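Local coordinates for L544 (PDB 4AMQ), which probably acts as a nucleotidyl transferase of the giant Mimivirus and binds manganese ions, at residues Ile268-Leu280 against Tyr349-Tyr363. Numbering follows the deposited sequence.
Sequences IIETKFGLYKQLL and YTNINKSVNKQSKKY
Tyr276 OH is gripped twice: Gln359 NE2 donates to it across the interface (3.0 Å, N-H...O angle 155°), and the backbone N of Asn315 binds it as well. The hydroxyl lies close to the amide plane of Gln359, whereas the tyrosine ring stands nearly upright to that amide, the two planes 78° apart. With CG anti to its own carbonyl carbon, the Tyr276 ring enters a hole formed by Ile352, Ser355, Val356 and Gln359, a knob-into-hole fit in which its CB meets Val356 CG2 at 3.7 Å.

Phe273 is the single residue between helices 259-272 and 274-292, at the N-cap position of the second. Ser360 OG lies over one ring face, offset toward the rim, while Lys272 CG covers the other; Ser360 OG also donates to Val356 O at 2.7 Å, which holds the hydroxyl in place. At the far end Leu280 CD2 makes a CH-pi contact with Tyr349, 4.0 Å from the ring centroid and nearly along the ring normal. Leu280 CD2 also packs 3.6 Å from Ile352 CG2.

Helix 334-368 packs antiparallel against the start of helix 274-292 (axes of 274-280 and 349-363 at 157°, closest approach 10.0 Å) and also meets the end of helix 259-272 through Ile268 and Lys272, all within the helical domain. Helix 297-311 backs Leu279 and Ile352 through Ile311, and Leu248 of helix 248-254 touches Ile268.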
ATOM      1  N   ILE A 268     -18.144   7.140  -9.892  1.00 35.47           N
ATOM      2  CA  ILE A 268     -17.317   8.331  -9.737  1.00 38.07           C
ATOM      3  C   ILE A 268     -15.911   7.991  -9.255  1.00 38.72           C
ATOM      4  O   ILE A 268     -14.918   8.436  -9.835  1.00 33.72           O
ATOM      5  CB  ILE A 268     -17.960   9.323  -8.753  1.00 36.49           C
ATOM      6  CG1 ILE A 268     -19.327   9.773  -9.275  1.00 40.26           C
ATOM      7  CG2 ILE A 268     -17.051  10.522  -8.529  1.00 32.52           C
ATOM      8  CD1 ILE A 268     -20.115  10.602  -8.289  1.00 42.63           C
ATOM      9  N   ILE A 269     -15.839   7.200  -8.191  1.00 34.06           N
ATOM     10  CA  ILE A 269     -14.569   6.836  -7.580  1.00 32.78           C
ATOM     11  C   ILE A 269     -13.741   5.914  -8.476  1.00 34.68           C
ATOM     12  O   ILE A 269     -12.551   6.147  -8.685  1.00 29.27           O
ATOM     13  CB  ILE A 269     -14.793   6.159  -6.208  1.00 33.62           C
ATOM     14  CG1 ILE A 269     -15.484   7.132  -5.245  1.00 30.74           C
ATOM     15  CG2 ILE A 269     -13.476   5.663  -5.628  1.00 30.24           C
ATOM     16  CD1 ILE A 269     -15.891   6.516  -3.922  1.00 33.69           C
ATOM     17  N   GLU A 270     -14.383   4.884  -9.020  1.00 33.48           N
ATOM     18  CA  GLU A 270     -13.669   3.802  -9.694  1.00 32.13           C
ATOM     19  C   GLU A 270     -13.559   3.933 -11.220  1.00 36.98           C
ATOM     20  O   GLU A 270     -12.658   3.358 -11.831  1.00 34.24           O
ATOM     21  CB  GLU A 270     -14.297   2.452  -9.330  1.00 36.62           C
ATOM     22  CG  GLU A 270     -14.392   2.192  -7.831  1.00 33.30           C
ATOM     23  CD  GLU A 270     -13.031   2.127  -7.158  1.00 34.98           C
ATOM     24  OE1 GLU A 270     -12.006   2.171  -7.871  1.00 36.46           O
ATOM     25  OE2 GLU A 270     -12.986   2.026  -5.913  1.00 38.56           O
ATOM     26  N   THR A 271     -14.470   4.673 -11.839  1.00 33.49           N
ATOM     27  CA  THR A 271     -14.426   4.820 -13.293  1.00 38.12           C
ATOM     28  C   THR A 271     -14.021   6.227 -13.720  1.00 36.57           C
ATOM     29  O   THR A 271     -13.016   6.411 -14.408  1.00 37.92           O
ATOM     30  CB  THR A 271     -15.761   4.422 -13.963  1.00 32.46           C
ATOM     31  OG1 THR A 271     -16.006   3.029 -13.741  1.00 31.72           O
ATOM     32  CG2 THR A 271     -15.706   4.674 -15.463  1.00 39.66           C
ATOM     33  N   LYS A 272     -14.797   7.220 -13.307  1.00 32.67           N
ATOM     34  CA  LYS A 272     -14.503   8.597 -13.678  1.00 32.87           C
ATOM     35  C   LYS A 272     -13.119   9.032 -13.203  1.00 38.55           C
ATOM     36  O   LYS A 272     -12.372   9.663 -13.951  1.00 36.65           O
ATOM     37  CB  LYS A 272     -15.572   9.541 -13.134  1.00 36.07           C
ATOM     38  CG  LYS A 272     -15.369  10.983 -13.549  1.00 35.23           C
ATOM     39  CD  LYS A 272     -16.544  11.845 -13.131  1.00 42.69           C
ATOM     40  CE  LYS A 272     -16.266  13.308 -13.418  1.00 48.91           C
ATOM     41  NZ  LYS A 272     -15.990  13.544 -14.863  1.00 56.42           N
ATOM     42  N   PHE A 273     -12.780   8.695 -11.960  1.00 37.28           N
ATOM     43  CA  PHE A 273     -11.495   9.091 -11.389  1.00 30.61           C
ATOM     44  C   PHE A 273     -10.594   7.891 -11.108  1.00 29.22           C
ATOM     45  O   PHE A 273      -9.578   8.011 -10.428  1.00 29.10           O
ATOM     46  CB  PHE A 273     -11.706   9.906 -10.114  1.00 30.37           C
ATOM     47  CG  PHE A 273     -12.485  11.175 -10.330  1.00 36.13           C
ATOM     48  CD1 PHE A 273     -11.968  12.194 -11.113  1.00 34.02           C
ATOM     49  CD2 PHE A 273     -13.729  11.350  -9.745  1.00 37.33           C
ATOM     50  CE1 PHE A 273     -12.683  13.359 -11.314  1.00 36.90           C
ATOM     51  CE2 PHE A 273     -14.446  12.514  -9.942  1.00 38.77           C
ATOM     52  CZ  PHE A 273     -13.921  13.520 -10.728  1.00 37.64           C
ATOM     53  N   GLY A 274     -10.975   6.737 -11.642  1.00 29.64           N
ATOM     54  CA  GLY A 274     -10.235   5.508 -11.423  1.00 31.58           C
ATOM     55  C   GLY A 274      -8.753   5.588 -11.748  1.00 28.79           C
ATOM     56  O   GLY A 274      -7.928   5.050 -11.015  1.00 27.05           O
ATOM     57  N   LEU A 275      -8.412   6.261 -12.844  1.00 29.81           N
ATOM     58  CA  LEU A 275      -7.020   6.322 -13.296  1.00 29.86           C
ATOM     59  C   LEU A 275      -6.162   7.218 -12.400  1.00 25.87           C
ATOM     60  O   LEU A 275      -4.971   6.967 -12.216  1.00 26.26           O
ATOM     61  CB  LEU A 275      -6.934   6.773 -14.760  1.00 26.50           C
ATOM     62  CG  LEU A 275      -5.528   6.792 -15.375  1.00 29.14           C
ATOM     63  CD1 LEU A 275      -4.807   5.471 -15.139  1.00 25.26           C
ATOM     64  CD2 LEU A 275      -5.581   7.122 -16.867  1.00 31.51           C
ATOM     65  N   TYR A 276      -6.769   8.262 -11.846  1.00 24.77           N
ATOM     66  CA  TYR A 276      -6.082   9.114 -10.882  1.00 27.36           C
ATOM     67  C   TYR A 276      -5.624   8.300  -9.675  1.00 27.60           C
ATOM     68  O   TYR A 276      -4.504   8.460  -9.197  1.00 24.70           O
ATOM     69  CB  TYR A 276      -6.994  10.247 -10.407  1.00 27.65           C
ATOM     70  CG  TYR A 276      -7.367  11.252 -11.475  1.00 31.44           C
ATOM     71  CD1 TYR A 276      -8.370  10.976 -12.391  1.00 29.68           C
ATOM     72  CD2 TYR A 276      -6.726  12.481 -11.555  1.00 29.53           C
ATOM     73  CE1 TYR A 276      -8.719  11.888 -13.363  1.00 30.19           C
ATOM     74  CE2 TYR A 276      -7.072  13.402 -12.527  1.00 36.10           C
ATOM     75  CZ  TYR A 276      -8.070  13.098 -13.428  1.00 33.53           C
ATOM     76  OH  TYR A 276      -8.426  14.004 -14.400  1.00 34.77           O
ATOM     77  N   LYS A 277      -6.502   7.434  -9.180  1.00 26.77           N
ATOM     78  CA  LYS A 277      -6.187   6.613  -8.015  1.00 28.75           C
ATOM     79  C   LYS A 277      -5.137   5.557  -8.351  1.00 27.17           C
ATOM     80  O   LYS A 277      -4.242   5.287  -7.553  1.00 26.62           O
ATOM     81  CB  LYS A 277      -7.458   5.962  -7.445  1.00 26.13           C
ATOM     82  CG  LYS A 277      -7.207   4.869  -6.416  1.00 26.17           C
ATOM     83  CD  LYS A 277      -8.425   4.648  -5.518  1.00 29.85           C
ATOM     84  CE  LYS A 277      -9.671   4.269  -6.306  1.00 25.24           C
ATOM     85  NZ  LYS A 277      -9.576   2.904  -6.895  1.00 27.42           N
ATOM     86  N   GLN A 278      -5.243   4.972  -9.540  1.00 25.91           N
ATOM     87  CA  GLN A 278      -4.324   3.915  -9.947  1.00 26.45           C
ATOM     88  C   GLN A 278      -2.904   4.457 -10.098  1.00 25.79           C
ATOM     89  O   GLN A 278      -1.941   3.808  -9.700  1.00 25.85           O
ATOM     90  CB  GLN A 278      -4.791   3.254 -11.248  1.00 25.85           C
ATOM     91  CG  GLN A 278      -4.093   1.931 -11.551  1.00 24.11           C
ATOM     92  CD  GLN A 278      -4.223   1.518 -13.006  1.00 30.39           C
ATOM     93  OE1 GLN A 278      -3.806   2.245 -13.910  1.00 29.18           O
ATOM     94  NE2 GLN A 278      -4.799   0.345 -13.239  1.00 26.55           N
ATOM     95  N   LEU A 279      -2.785   5.652 -10.668  1.00 25.36           N
ATOM     96  CA  LEU A 279      -1.486   6.298 -10.829  1.00 28.06           C
ATOM     97  C   LEU A 279      -0.833   6.654  -9.494  1.00 27.67           C
ATOM     98  O   LEU A 279       0.389   6.613  -9.372  1.00 24.69           O
ATOM     99  CB  LEU A 279      -1.597   7.536 -11.722  1.00 25.33           C
ATOM    100  CG  LEU A 279      -1.620   7.253 -13.225  1.00 28.84           C
ATOM    101  CD1 LEU A 279      -1.867   8.533 -14.010  1.00 33.56           C
ATOM    102  CD2 LEU A 279      -0.317   6.589 -13.665  1.00 28.12           C
ATOM    103  N   LEU A 280      -1.646   7.002  -8.499  1.00 24.01           N
ATOM    104  CA  LEU A 280      -1.124   7.278  -7.163  1.00 25.31           C
ATOM    105  C   LEU A 280      -0.545   6.010  -6.546  1.00 25.86           C
ATOM    106  O   LEU A 280       0.551   6.027  -5.980  1.00 25.24           O
ATOM    107  CB  LEU A 280      -2.212   7.855  -6.251  1.00 25.13           C
ATOM    108  CG  LEU A 280      -2.757   9.233  -6.634  1.00 28.04           C
ATOM    109  CD1 LEU A 280      -3.870   9.648  -5.688  1.00 28.88           C
ATOM    110  CD2 LEU A 280      -1.638  10.267  -6.644  1.00 29.37           C
ATOM    111  N   TYR A 349       3.023  13.135  -7.789  1.00 31.00           N
ATOM    112  CA  TYR A 349       2.090  12.580  -6.823  1.00 32.53           C
ATOM    113  C   TYR A 349       1.234  13.700  -6.238  1.00 34.52           C
ATOM    114  O   TYR A 349       0.009  13.605  -6.188  1.00 30.82           O
ATOM    115  CB  TYR A 349       2.865  11.867  -5.714  1.00 33.40           C
ATOM    116  CG  TYR A 349       2.020  11.013  -4.798  1.00 35.23           C
ATOM    117  CD1 TYR A 349       1.767   9.679  -5.097  1.00 32.24           C
ATOM    118  CD2 TYR A 349       1.493  11.532  -3.622  1.00 35.77           C
ATOM    119  CE1 TYR A 349       1.007   8.890  -4.259  1.00 35.15           C
ATOM    120  CE2 TYR A 349       0.729  10.749  -2.776  1.00 39.20           C
ATOM    121  CZ  TYR A 349       0.490   9.429  -3.100  1.00 37.76           C
ATOM    122  OH  TYR A 349      -0.271   8.644  -2.264  1.00 45.94           O
ATOM    123  N   THR A 350       1.897  14.767  -5.806  1.00 35.54           N
ATOM    124  CA  THR A 350       1.226  15.939  -5.261  1.00 36.82           C
ATOM    125  C   THR A 350       0.277  16.549  -6.282  1.00 34.24           C
ATOM    126  O   THR A 350      -0.862  16.901  -5.966  1.00 34.44           O
ATOM    127  CB  THR A 350       2.247  17.009  -4.844  1.00 36.67           C
ATOM    128  OG1 THR A 350       3.135  16.464  -3.860  1.00 32.66           O
ATOM    129  CG2 THR A 350       1.539  18.231  -4.269  1.00 42.38           C
ATOM    130  N   ASN A 351       0.757  16.674  -7.512  1.00 33.36           N
ATOM    131  CA  ASN A 351      -0.032  17.272  -8.574  1.00 33.99           C
ATOM    132  C   ASN A 351      -1.298  16.473  -8.864  1.00 33.57           C
ATOM    133  O   ASN A 351      -2.374  17.043  -9.040  1.00 32.04           O
ATOM    134  CB  ASN A 351       0.813  17.431  -9.839  1.00 31.57           C
ATOM    135  CG  ASN A 351       0.190  18.383 -10.838  1.00 37.88           C
ATOM    136  OD1 ASN A 351      -0.056  18.022 -11.985  1.00 47.89           O
ATOM    137  ND2 ASN A 351      -0.079  19.607 -10.400  1.00 42.45           N
ATOM    138  N   ILE A 352      -1.168  15.151  -8.906  1.00 32.13           N
ATOM    139  CA  ILE A 352      -2.313  14.289  -9.185  1.00 31.90           C
ATOM    140  C   ILE A 352      -3.353  14.398  -8.076  1.00 29.56           C
ATOM    141  O   ILE A 352      -4.548  14.473  -8.342  1.00 30.69           O
ATOM    142  CB  ILE A 352      -1.897  12.819  -9.362  1.00 31.65           C
ATOM    143  CG1 ILE A 352      -1.019  12.668 -10.608  1.00 31.71           C
ATOM    144  CG2 ILE A 352      -3.127  11.926  -9.478  1.00 25.20           C
ATOM    145  CD1 ILE A 352      -0.436  11.295 -10.783  1.00 25.53           C
ATOM    146  N   ASN A 353      -2.891  14.411  -6.833  1.00 29.50           N
ATOM    147  CA  ASN A 353      -3.777  14.606  -5.699  1.00 32.78           C
ATOM    148  C   ASN A 353      -4.537  15.916  -5.801  1.00 34.68           C
ATOM    149  O   ASN A 353      -5.760  15.951  -5.661  1.00 35.72           O
ATOM    150  CB  ASN A 353      -2.992  14.569  -4.391  1.00 36.25           C
ATOM    151  CG  ASN A 353      -2.833  13.167  -3.856  1.00 40.21           C
ATOM    152  OD1 ASN A 353      -3.769  12.602  -3.292  1.00 41.09           O
ATOM    153  ND2 ASN A 353      -1.647  12.595  -4.030  1.00 38.01           N
ATOM    154  N   LYS A 354      -3.802  16.995  -6.034  1.00 33.27           N
ATOM    155  CA  LYS A 354      -4.405  18.310  -6.160  1.00 35.75           C
ATOM    156  C   LYS A 354      -5.504  18.288  -7.215  1.00 38.60           C
ATOM    157  O   LYS A 354      -6.613  18.765  -6.979  1.00 38.90           O
ATOM    158  CB  LYS A 354      -3.344  19.349  -6.528  1.00 42.27           C
ATOM    159  CG  LYS A 354      -3.878  20.766  -6.666  1.00 44.17           C
ATOM    160  CD  LYS A 354      -2.761  21.739  -7.000  1.00 49.76           C
ATOM    161  CE  LYS A 354      -1.663  21.681  -5.952  1.00 54.08           C
ATOM    162  NZ  LYS A 354      -2.201  21.908  -4.581  1.00 55.37           N
ATOM    163  N   SER A 355      -5.191  17.719  -8.376  1.00 33.25           N
ATOM    164  CA  SER A 355      -6.131  17.696  -9.491  1.00 32.70           C
ATOM    165  C   SER A 355      -7.399  16.894  -9.193  1.00 35.24           C
ATOM    166  O   SER A 355      -8.508  17.379  -9.411  1.00 36.60           O
ATOM    167  CB  SER A 355      -5.454  17.162 -10.754  1.00 35.43           C
ATOM    168  OG  SER A 355      -6.347  17.176 -11.855  1.00 34.02           O
ATOM    169  N   VAL A 356      -7.240  15.670  -8.699  1.00 30.23           N
ATOM    170  CA  VAL A 356      -8.394  14.807  -8.472  1.00 30.24           C
ATOM    171  C   VAL A 356      -9.293  15.358  -7.364  1.00 31.72           C
ATOM    172  O   VAL A 356     -10.515  15.260  -7.437  1.00 33.36           O
ATOM    173  CB  VAL A 356      -7.984  13.346  -8.175  1.00 29.04           C
ATOM    174  CG1 VAL A 356      -7.443  13.205  -6.756  1.00 29.49           C
ATOM    175  CG2 VAL A 356      -9.163  12.414  -8.398  1.00 27.19           C
ATOM    176  N   ASN A 357      -8.679  15.944  -6.344  1.00 33.56           N
ATOM    177  CA  ASN A 357      -9.425  16.576  -5.264  1.00 36.92           C
ATOM    178  C   ASN A 357     -10.262  17.751  -5.761  1.00 39.08           C
ATOM    179  O   ASN A 357     -11.403  17.936  -5.336  1.00 40.76           O
ATOM    180  CB  ASN A 357      -8.474  17.031  -4.154  1.00 35.26           C
ATOM    181  CG  ASN A 357      -7.948  15.872  -3.334  1.00 36.53           C
ATOM    182  OD1 ASN A 357      -8.655  14.891  -3.111  1.00 35.98           O
ATOM    183  ND2 ASN A 357      -6.704  15.976  -2.881  1.00 36.55           N
ATOM    184  N   LYS A 358      -9.688  18.535  -6.668  1.00 36.64           N
ATOM    185  CA  LYS A 358     -10.378  19.683  -7.246  1.00 40.34           C
ATOM    186  C   LYS A 358     -11.593  19.243  -8.054  1.00 40.39           C
ATOM    187  O   LYS A 358     -12.679  19.803  -7.912  1.00 45.57           O
ATOM    188  CB  LYS A 358      -9.430  20.482  -8.143  1.00 46.17           C
ATOM    189  CG  LYS A 358     -10.048  21.742  -8.729  1.00 48.07           C
ATOM    190  CD  LYS A 358      -9.293  22.212  -9.963  1.00 54.02           C
ATOM    191  CE  LYS A 358      -9.753  23.598 -10.392  1.00 66.63           C
ATOM    192  NZ  LYS A 358     -11.236  23.688 -10.499  1.00 69.61           N
ATOM    193  N   GLN A 359     -11.403  18.240  -8.904  1.00 37.26           N
ATOM    194  CA  GLN A 359     -12.477  17.737  -9.751  1.00 34.69           C
ATOM    195  C   GLN A 359     -13.510  16.952  -8.951  1.00 38.70           C
ATOM    196  O   GLN A 359     -14.566  16.593  -9.473  1.00 37.10           O
ATOM    197  CB  GLN A 359     -11.914  16.843 -10.857  1.00 36.72           C
ATOM    198  CG  GLN A 359     -10.947  17.535 -11.804  1.00 36.83           C
ATOM    199  CD  GLN A 359     -10.350  16.575 -12.810  1.00 36.60           C
ATOM    200  OE1 GLN A 359     -11.049  16.047 -13.677  1.00 39.29           O
ATOM    201  NE2 GLN A 359      -9.051  16.328 -12.691  1.00 36.73           N
ATOM    202  N   SER A 360     -13.199  16.681  -7.686  1.00 36.33           N
ATOM    203  CA  SER A 360     -14.064  15.850  -6.850  1.00 40.06           C
ATOM    204  C   SER A 360     -14.939  16.663  -5.897  1.00 41.67           C
ATOM    205  O   SER A 360     -15.942  16.162  -5.395  1.00 39.32           O
ATOM    206  CB  SER A 360     -13.232  14.846  -6.047  1.00 30.29           C
ATOM    207  OG  SER A 360     -12.766  13.795  -6.870  1.00 32.70           O
ATOM    208  N   LYS A 361     -14.558  17.914  -5.657  1.00 42.74           N
ATOM    209  CA  LYS A 361     -15.204  18.739  -4.640  1.00 41.90           C
ATOM    210  C   LYS A 361     -16.716  18.819  -4.790  1.00 46.49           C
ATOM    211  O   LYS A 361     -17.444  18.798  -3.797  1.00 45.73           O
ATOM    212  CB  LYS A 361     -14.604  20.148  -4.626  1.00 46.89           C
ATOM    213  CG  LYS A 361     -15.280  21.101  -3.647  1.00 47.42           C
ATOM    214  CD  LYS A 361     -14.561  22.443  -3.577  1.00 55.84           C
ATOM    215  CE  LYS A 361     -15.356  23.447  -2.756  1.00 57.64           C
ATOM    216  NZ  LYS A 361     -15.660  22.959  -1.378  1.00 63.16           N
ATOM    217  N   LYS A 362     -17.182  18.909  -6.032  1.00 44.08           N
ATOM    218  CA  LYS A 362     -18.605  19.058  -6.311  1.00 45.04           C
ATOM    219  C   LYS A 362     -19.385  17.779  -6.039  1.00 47.84           C
ATOM    220  O   LYS A 362     -20.522  17.826  -5.567  1.00 47.79           O
ATOM    221  CB  LYS A 362     -18.819  19.503  -7.755  1.00 47.74           C
ATOM    222  CG  LYS A 362     -17.917  18.790  -8.741  1.00 49.81           C
ATOM    223  CD  LYS A 362     -18.261  19.143 -10.180  1.00 54.62           C
ATOM    224  CE  LYS A 362     -19.606  18.573 -10.578  1.00 59.01           C
ATOM    225  NZ  LYS A 362     -19.821  18.616 -12.051  1.00 61.38           N
ATOM    226  N   TYR A 363     -18.778  16.635  -6.344  1.00 47.15           N
ATOM    227  CA  TYR A 363     -19.425  15.363  -6.060  1.00 39.61           C
ATOM    228  C   TYR A 363     -19.488  15.125  -4.560  1.00 40.33           C
ATOM    229  O   TYR A 363     -20.411  14.482  -4.062  1.00 45.92           O
ATOM    230  CB  TYR A 363     -18.708  14.217  -6.763  1.00 38.25           C
ATOM    231  CG  TYR A 363     -18.714  14.377  -8.259  1.00 46.15           C
ATOM    232  CD1 TYR A 363     -19.800  13.960  -9.013  1.00 49.44           C
ATOM    233  CD2 TYR A 363     -17.643  14.967  -8.918  1.00 43.61           C
ATOM    234  CE1 TYR A 363     -19.819  14.115 -10.381  1.00 50.23           C
ATOM    235  CE2 TYR A 363     -17.653  15.128 -10.287  1.00 45.76           C
ATOM    236  CZ  TYR A 363     -18.744  14.700 -11.014  1.00 50.86           C
ATOM    237  OH  TYR A 363     -18.768  14.853 -12.381  1.00 52.19           O
TER